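Local structure of structure-specific endonuclease subunit slx4 (Schizosaccharomyces pombe, 4ZDT) at residues Leu48-Ser51 with Leu52-Lys56. The protein serves as the regulatory subunit of the Slx1-Slx4 structure-specific endonuclease, which cuts branched DNA near junctions with single strands during repair and recombination. Sequence-based numbering, arbitrary orientation.
Sequences LNVS and LDLIK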
ATOM      1  N   LEU B  48      12.933  -9.584  -9.834  1.00 31.81           N
ATOM      2  CA  LEU B  48      12.525 -10.454  -8.713  1.00 29.75           C
ATOM      3  C   LEU B  48      11.801 -11.711  -9.183  1.00 28.59           C
ATOM      4  O   LEU B  48      10.637 -11.648  -9.578  1.00 28.77           O
ATOM      5  CB  LEU B  48      11.657  -9.705  -7.680  1.00 29.49           C
ATOM      6  CG  LEU B  48      11.348 -10.528  -6.405  1.00 28.01           C
ATOM      7  CD1 LEU B  48      12.575 -10.625  -5.537  1.00 27.70           C
ATOM      8  CD2 LEU B  48      10.201  -9.951  -5.593  1.00 25.83           C
ATOM      9  N   ASN B  49      12.490 -12.854  -9.120  1.00 27.56           N
ATOM     10  CA  ASN B  49      11.890 -14.154  -9.517  1.00 26.65           C
ATOM     11  C   ASN B  49      11.330 -14.886  -8.308  1.00 26.19           C
ATOM     12  O   ASN B  49      12.099 -15.321  -7.440  1.00 25.86           O
ATOM     13  CB  ASN B  49      12.925 -15.068 -10.191  1.00 26.19           C
ATOM     14  CG  ASN B  49      13.679 -14.379 -11.320  1.00 27.37           C
ATOM     15  OD1 ASN B  49      14.929 -14.337 -11.328  1.00 28.62           O
ATOM     16  ND2 ASN B  49      12.938 -13.862 -12.279  1.00 25.51           N
ATOM     17  N   VAL B  50      10.005 -15.032  -8.276  1.00 25.51           N
ATOM     18  CA  VAL B  50       9.305 -15.769  -7.223  1.00 25.52           C
ATOM     19  C   VAL B  50       8.200 -16.630  -7.814  1.00 25.86           C
ATOM     20  O   VAL B  50       7.655 -16.321  -8.886  1.00 26.24           O
ATOM     21  CB  VAL B  50       8.713 -14.832  -6.148  1.00 25.16           C
ATOM     22  CG1 VAL B  50       9.832 -14.091  -5.425  1.00 23.85           C
ATOM     23  CG2 VAL B  50       7.713 -13.831  -6.777  1.00 24.65           C
ATOM     24  N   SER B  51       7.864 -17.694  -7.095  1.00 25.93           N
ATOM     25  CA  SER B  51       6.851 -18.650  -7.514  1.00 26.26           C
ATOM     26  C   SER B  51       5.465 -18.123  -7.222  1.00 26.51           C
ATOM     27  O   SER B  51       5.295 -17.220  -6.400  1.00 26.54           O
ATOM     28  CB  SER B  51       7.050 -19.963  -6.739  1.00 25.93           C
ATOM     29  OG  SER B  51       6.854 -19.732  -5.342  1.00 26.30           O
ATOM     30  N   LEU B  52       4.468 -18.704  -7.882  1.00 27.00           N
ATOM     31  CA  LEU B  52       3.068 -18.433  -7.563  1.00 27.55           C
ATOM     32  C   LEU B  52       2.697 -18.811  -6.134  1.00 27.43           C
ATOM     33  O   LEU B  52       1.896 -18.117  -5.503  1.00 26.88           O
ATOM     34  CB  LEU B  52       2.130 -19.125  -8.568  1.00 28.19           C
ATOM     35  CG  LEU B  52       2.141 -18.577 -10.001  1.00 30.24           C
ATOM     36  CD1 LEU B  52       1.054 -19.271 -10.846  1.00 32.60           C
ATOM     37  CD2 LEU B  52       1.945 -17.061 -10.009  1.00 31.16           C
ATOM     38  N   ASP B  53       3.283 -19.894  -5.608  1.00 26.98           N
ATOM     39  CA  ASP B  53       3.061 -20.260  -4.202  1.00 26.61           C
ATOM     40  C   ASP B  53       3.569 -19.194  -3.234  1.00 26.48           C
ATOM     41  O   ASP B  53       2.904 -18.874  -2.238  1.00 26.10           O
ATOM     42  CB  ASP B  53       3.704 -21.612  -3.857  1.00 27.30           C
ATOM     43  CG  ASP B  53       2.920 -22.806  -4.418  1.00 28.99           C
ATOM     44  OD1 ASP B  53       1.772 -22.629  -4.871  1.00 30.21           O
ATOM     45  OD2 ASP B  53       3.465 -23.924  -4.409  1.00 29.10           O
ATOM     46  N   LEU B  54       4.734 -18.632  -3.537  1.00 24.91           N
ATOM     47  CA  LEU B  54       5.307 -17.570  -2.718  1.00 25.47           C
ATOM     48  C   LEU B  54       4.439 -16.316  -2.766  1.00 25.46           C
ATOM     49  O   LEU B  54       4.305 -15.604  -1.771  1.00 24.60           O
ATOM     50  CB  LEU B  54       6.728 -17.244  -3.182  1.00 25.65           C
ATOM     51  CG  LEU B  54       7.858 -18.014  -2.494  1.00 28.81           C
ATOM     52  CD1 LEU B  54       9.214 -17.550  -3.007  1.00 28.56           C
ATOM     53  CD2 LEU B  54       7.771 -17.860  -0.984  1.00 29.17           C
ATOM     54  N   ILE B  55       3.850 -16.052  -3.929  1.00 25.50           N
ATOM     55  CA  ILE B  55       2.982 -14.881  -4.107  1.00 25.62           C
ATOM     56  C   ILE B  55       1.673 -15.069  -3.358  1.00 25.98           C
ATOM     57  O   ILE B  55       1.264 -14.202  -2.600  1.00 26.44           O
ATOM     58  CB  ILE B  55       2.739 -14.555  -5.602  1.00 25.56           C
ATOM     59  CG1 ILE B  55       4.029 -14.021  -6.217  1.00 24.47           C
ATOM     60  CG2 ILE B  55       1.602 -13.515  -5.759  1.00 24.68           C
ATOM     61  CD1 ILE B  55       4.052 -14.061  -7.747  1.00 26.22           C
ATOM     62  N   LYS B  56       1.042 -16.229  -3.536  1.00 26.82           N
ATOM     63  CA  LYS B  56      -0.204 -16.534  -2.836  1.00 27.02           C
ATOM     64  C   LYS B  56      -0.039 -16.458  -1.322  1.00 26.88           C
ATOM     65  O   LYS B  56      -0.904 -15.887  -0.637  1.00 26.48           O
ATOM     66  CB  LYS B  56      -0.772 -17.889  -3.280  1.00 27.58           C
ATOM     67  CG  LYS B  56      -1.156 -17.910  -4.755  1.00 29.61           C
ATOM     68  CD  LYS B  56      -1.478 -19.314  -5.261  1.00 32.68           C
ATOM     69  CE  LYS B  56      -1.929 -19.249  -6.720  1.00 35.97           C
ATOM     70  NZ  LYS B  56      -2.180 -20.611  -7.294  1.00 39.19           N
TER
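S51 and L54 meet at the N-terminus of helix 52-62, where the serine occupies the N-cap position and its hydroxyl folds back onto the first turn. With OG set between its own backbone N and carbonyl carbon (chi1 63°), the oxygen faces the L54 amide and accepts its hydrogen, S51 OG to L54 N being 3.0 Å with an N-H...O angle of 154°. The same oxygen rests against the L54 side chain, S51 OG lying 3.3 Å from L54 CB. The first regular turn is closed by I55 N, which donates to S51 O at 3.1 Å.

Beside the cap, V50 and I55 cross at about a right angle, V50 CG2 lying 3.7 Å from I55 CG1, while V50 CB lies 4.2 Å from L54 CD1, a looser contact. I55 continues onto V36 of helix 36-45, L54 reaches T8 and H9 of helix 3-18, and Q40 NE2 donates to V50 O, so the start of the helix touches both helix 36-45 and helix 3-18 in this C-terminal domain of Slx4. Replacing the serine by alanine removes OG, and the L54 amide would probably lose its capping partner at this end of the helix. Amides in the first turn of a helix have no acceptor from a preceding turn; S51 meets this need for L54 by its hydroxyl and for I55 by its carbonyl, with V50 packing on L54 and I55 beside it.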